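Local coordinates for protein rhamnosidase B (Bacillus sp., PDB 2OKX) that hydrolyses terminal alpha-L-rhamnose residues from glycosides, as a family 78 glycoside hydrolase, at residues A[23-34]-A[84-95]. Numbering follows the deposited sequence.
Sequences WRCFRGSFDAPA and PGVRNTIAVLVL
Leu-95 lies over one face of the indole of Trp-23 at one end of an antiparallel strand pair. Strands 23-31 and 87-95 are neighbours in the antiparallel sheet of a beta-sandwich-like N-terminal domain. The fit is closest over the five-membered ring, whose centroid is 3.6 Å from Leu-95 CG, a CH-pi contact. Trp-23 CG stands beside the backbone N (chi1 -67°), and the ring reaches across to Leu-95. With an alanine in place of Trp-23, Leu-95 CG and CD2 would probably lose the flat surface they rest on, leaving a gap beside them. On the other face of the sheet, Val-94 CG2 fits against Phe-26 CE1 at 3.9 Å. Leu-111 of the facing sheet packs on Phe-26 and Val-92. Gly-28, between Phe-26 and Phe-30, adds no bump opposite Ile-90. Further along, Phe-30 CG sits between its backbone N and carbonyl carbon (chi1 67°). Asn-88 CB lies over a face of its ring, while Ile-90 CG1 meets the edge. Asn-88 OD1 accepts hydrogen bonds from Asn-55 ND2 and Arg-83 N. On the Trp-23 face, Thr-89 CG2 sits over the Arg-27 guanidinium, which bonds to Trp-163 O and is salt-bridged to Asp-170. In the adjoining hydrogen-bonded pair, Ile-90 N donates to Gly-28 O at 2.6 Å.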
# COMPACT_ATOMS: atom_id res chain seq x y z
N TRP A 23 -1.69 20.15 -8.62
CA TRP A 23 -3.08 19.82 -8.87
C TRP A 23 -3.62 20.90 -9.81
O TRP A 23 -3.59 22.09 -9.49
CB TRP A 23 -3.86 19.80 -7.55
CG TRP A 23 -3.45 18.67 -6.64
CD1 TRP A 23 -2.42 17.79 -6.84
CD2 TRP A 23 -4.05 18.29 -5.40
NE1 TRP A 23 -2.35 16.89 -5.81
CE2 TRP A 23 -3.34 17.17 -4.91
CE3 TRP A 23 -5.13 18.79 -4.65
CZ2 TRP A 23 -3.67 16.54 -3.70
CZ3 TRP A 23 -5.46 18.16 -3.45
CH2 TRP A 23 -4.73 17.05 -2.99
N ARG A 24 -4.09 20.48 -10.98
CA ARG A 24 -4.59 21.42 -11.98
C ARG A 24 -6.04 21.18 -12.39
O ARG A 24 -6.46 20.05 -12.60
CB ARG A 24 -3.67 21.35 -13.21
CG ARG A 24 -4.12 22.18 -14.41
CD ARG A 24 -3.03 22.18 -15.47
NE ARG A 24 -1.87 22.97 -15.05
CZ ARG A 24 -1.83 24.30 -15.04
NH1 ARG A 24 -2.88 25.00 -15.43
NH2 ARG A 24 -0.74 24.92 -14.62
N CYS A 25 -6.79 22.28 -12.50
CA CYS A 25 -8.20 22.23 -12.88
C CYS A 25 -8.41 22.44 -14.37
O CYS A 25 -7.68 23.20 -15.02
CB CYS A 25 -8.98 23.32 -12.13
SG CYS A 25 -8.81 23.30 -10.34
N PHE A 26 -9.42 21.77 -14.92
CA PHE A 26 -9.78 21.90 -16.32
C PHE A 26 -11.29 22.06 -16.44
O PHE A 26 -12.05 21.43 -15.69
CB PHE A 26 -9.33 20.68 -17.13
CG PHE A 26 -7.84 20.52 -17.23
CD1 PHE A 26 -7.13 19.85 -16.23
CD2 PHE A 26 -7.15 21.05 -18.31
CE1 PHE A 26 -5.75 19.71 -16.32
CE2 PHE A 26 -5.77 20.92 -18.41
CZ PHE A 26 -5.06 20.25 -17.41
N ARG A 27 -11.73 22.91 -17.37
CA ARG A 27 -13.15 23.14 -17.60
C ARG A 27 -13.45 23.14 -19.09
O ARG A 27 -12.73 23.73 -19.89
CB ARG A 27 -13.59 24.48 -16.99
CG ARG A 27 -13.75 24.48 -15.47
CD ARG A 27 -14.07 25.87 -14.96
NE ARG A 27 -15.29 26.40 -15.56
CZ ARG A 27 -16.52 26.11 -15.14
NH1 ARG A 27 -16.71 25.30 -14.11
NH2 ARG A 27 -17.57 26.64 -15.76
N GLY A 28 -14.52 22.45 -19.45
CA GLY A 28 -14.94 22.37 -20.84
C GLY A 28 -16.45 22.37 -20.89
O GLY A 28 -17.10 21.71 -20.08
N SER A 29 -17.02 23.11 -21.83
CA SER A 29 -18.46 23.17 -21.96
C SER A 29 -18.89 22.81 -23.37
O SER A 29 -18.09 22.83 -24.30
CB SER A 29 -18.97 24.57 -21.62
OG SER A 29 -18.71 24.89 -20.26
N PHE A 30 -20.16 22.46 -23.51
CA PHE A 30 -20.72 22.10 -24.81
C PHE A 30 -22.24 22.10 -24.71
O PHE A 30 -22.80 21.97 -23.63
CB PHE A 30 -20.24 20.71 -25.24
CG PHE A 30 -20.77 19.59 -24.39
CD1 PHE A 30 -20.24 19.35 -23.12
CD2 PHE A 30 -21.80 18.78 -24.85
CE1 PHE A 30 -20.73 18.32 -22.33
CE2 PHE A 30 -22.30 17.74 -24.06
CZ PHE A 30 -21.77 17.51 -22.80
N ASP A 31 -22.89 22.26 -25.86
CA ASP A 31 -24.34 22.27 -25.90
C ASP A 31 -24.80 20.86 -26.24
O ASP A 31 -24.46 20.33 -27.30
CB ASP A 31 -24.82 23.26 -26.96
CG ASP A 31 -24.37 24.68 -26.67
OD1 ASP A 31 -24.64 25.57 -27.51
OD2 ASP A 31 -23.76 24.91 -25.61
N ALA A 32 -25.54 20.24 -25.33
CA ALA A 32 -26.03 18.89 -25.54
C ALA A 32 -27.33 18.91 -26.35
O ALA A 32 -28.19 19.77 -26.14
CB ALA A 32 -26.26 18.20 -24.20
N PRO A 33 -27.49 17.95 -27.27
CA PRO A 33 -28.69 17.88 -28.10
C PRO A 33 -29.97 17.80 -27.27
O PRO A 33 -29.93 17.46 -26.09
CB PRO A 33 -28.46 16.63 -28.94
CG PRO A 33 -27.62 15.77 -28.04
CD PRO A 33 -26.63 16.77 -27.49
N ALA A 34 -31.10 18.12 -27.90
CA ALA A 34 -32.39 18.08 -27.22
C ALA A 34 -32.71 16.65 -26.80
O ALA A 34 -33.44 16.42 -25.83
CB ALA A 34 -33.48 18.61 -28.14
N PRO A 84 -30.04 17.69 -21.28
CA PRO A 84 -30.42 17.79 -22.70
C PRO A 84 -30.90 19.15 -23.18
O PRO A 84 -31.59 19.88 -22.46
CB PRO A 84 -31.50 16.71 -22.83
CG PRO A 84 -32.15 16.72 -21.48
CD PRO A 84 -30.95 16.78 -20.56
N GLY A 85 -30.51 19.49 -24.40
CA GLY A 85 -30.92 20.74 -25.01
C GLY A 85 -30.29 22.01 -24.47
O GLY A 85 -30.60 23.10 -24.95
N VAL A 86 -29.41 21.89 -23.48
CA VAL A 86 -28.77 23.08 -22.92
C VAL A 86 -27.26 22.93 -22.74
O VAL A 86 -26.69 21.87 -23.02
CB VAL A 86 -29.39 23.45 -21.55
CG1 VAL A 86 -30.86 23.79 -21.73
CG2 VAL A 86 -29.22 22.30 -20.58
N ARG A 87 -26.63 24.00 -22.29
CA ARG A 87 -25.19 24.02 -22.06
C ARG A 87 -24.80 23.14 -20.88
O ARG A 87 -25.40 23.22 -19.80
CB ARG A 87 -24.71 25.45 -21.82
CG ARG A 87 -23.28 25.57 -21.29
CD ARG A 87 -22.84 27.02 -21.26
NE ARG A 87 -21.64 27.22 -20.44
CZ ARG A 87 -21.62 27.12 -19.12
NH1 ARG A 87 -20.48 27.31 -18.46
NH2 ARG A 87 -22.73 26.83 -18.45
N ASN A 88 -23.81 22.28 -21.09
CA ASN A 88 -23.31 21.37 -20.08
C ASN A 88 -21.85 21.70 -19.78
O ASN A 88 -21.13 22.18 -20.65
CB ASN A 88 -23.42 19.93 -20.57
CG ASN A 88 -24.84 19.41 -20.55
OD1 ASN A 88 -25.28 18.82 -19.56
ND2 ASN A 88 -25.58 19.63 -21.63
N THR A 89 -21.42 21.43 -18.55
CA THR A 89 -20.05 21.71 -18.16
C THR A 89 -19.31 20.49 -17.61
O THR A 89 -19.81 19.78 -16.74
CB THR A 89 -20.00 22.81 -17.09
OG1 THR A 89 -20.62 24.00 -17.60
CG2 THR A 89 -18.56 23.12 -16.71
N ILE A 90 -18.11 20.26 -18.14
CA ILE A 90 -17.26 19.17 -17.70
C ILE A 90 -16.10 19.81 -16.96
O ILE A 90 -15.45 20.71 -17.49
CB ILE A 90 -16.69 18.35 -18.88
CG1 ILE A 90 -17.83 17.83 -19.76
CG2 ILE A 90 -15.86 17.20 -18.35
CD1 ILE A 90 -18.80 16.91 -19.03
N ALA A 91 -15.86 19.36 -15.73
CA ALA A 91 -14.77 19.90 -14.92
C ALA A 91 -13.92 18.75 -14.42
O ALA A 91 -14.43 17.71 -14.01
CB ALA A 91 -15.33 20.69 -13.75
N VAL A 92 -12.60 18.93 -14.45
CA VAL A 92 -11.70 17.88 -14.00
C VAL A 92 -10.56 18.42 -13.16
O VAL A 92 -10.00 19.48 -13.45
CB VAL A 92 -11.08 17.12 -15.19
CG1 VAL A 92 -10.24 15.96 -14.68
CG2 VAL A 92 -12.17 16.64 -16.14
N LEU A 93 -10.22 17.67 -12.12
CA LEU A 93 -9.09 18.01 -11.26
C LEU A 93 -8.06 16.94 -11.58
O LEU A 93 -8.34 15.75 -11.43
CB LEU A 93 -9.47 17.93 -9.78
CG LEU A 93 -8.26 18.09 -8.84
CD1 LEU A 93 -7.74 19.52 -8.92
CD2 LEU A 93 -8.66 17.75 -7.41
N VAL A 94 -6.89 17.35 -12.04
CA VAL A 94 -5.85 16.38 -12.35
C VAL A 94 -4.68 16.56 -11.39
O VAL A 94 -4.17 17.67 -11.23
CB VAL A 94 -5.35 16.52 -13.81
CG1 VAL A 94 -4.20 15.55 -14.06
CG2 VAL A 94 -6.49 16.25 -14.78
N LEU A 95 -4.28 15.47 -10.74
CA LEU A 95 -3.15 15.51 -9.83
C LEU A 95 -1.96 14.96 -10.60
O LEU A 95 -2.01 13.83 -11.08
CB LEU A 95 -3.40 14.61 -8.61
CG LEU A 95 -4.53 14.87 -7.61
CD1 LEU A 95 -5.88 14.53 -8.25
CD2 LEU A 95 -4.31 14.02 -6.37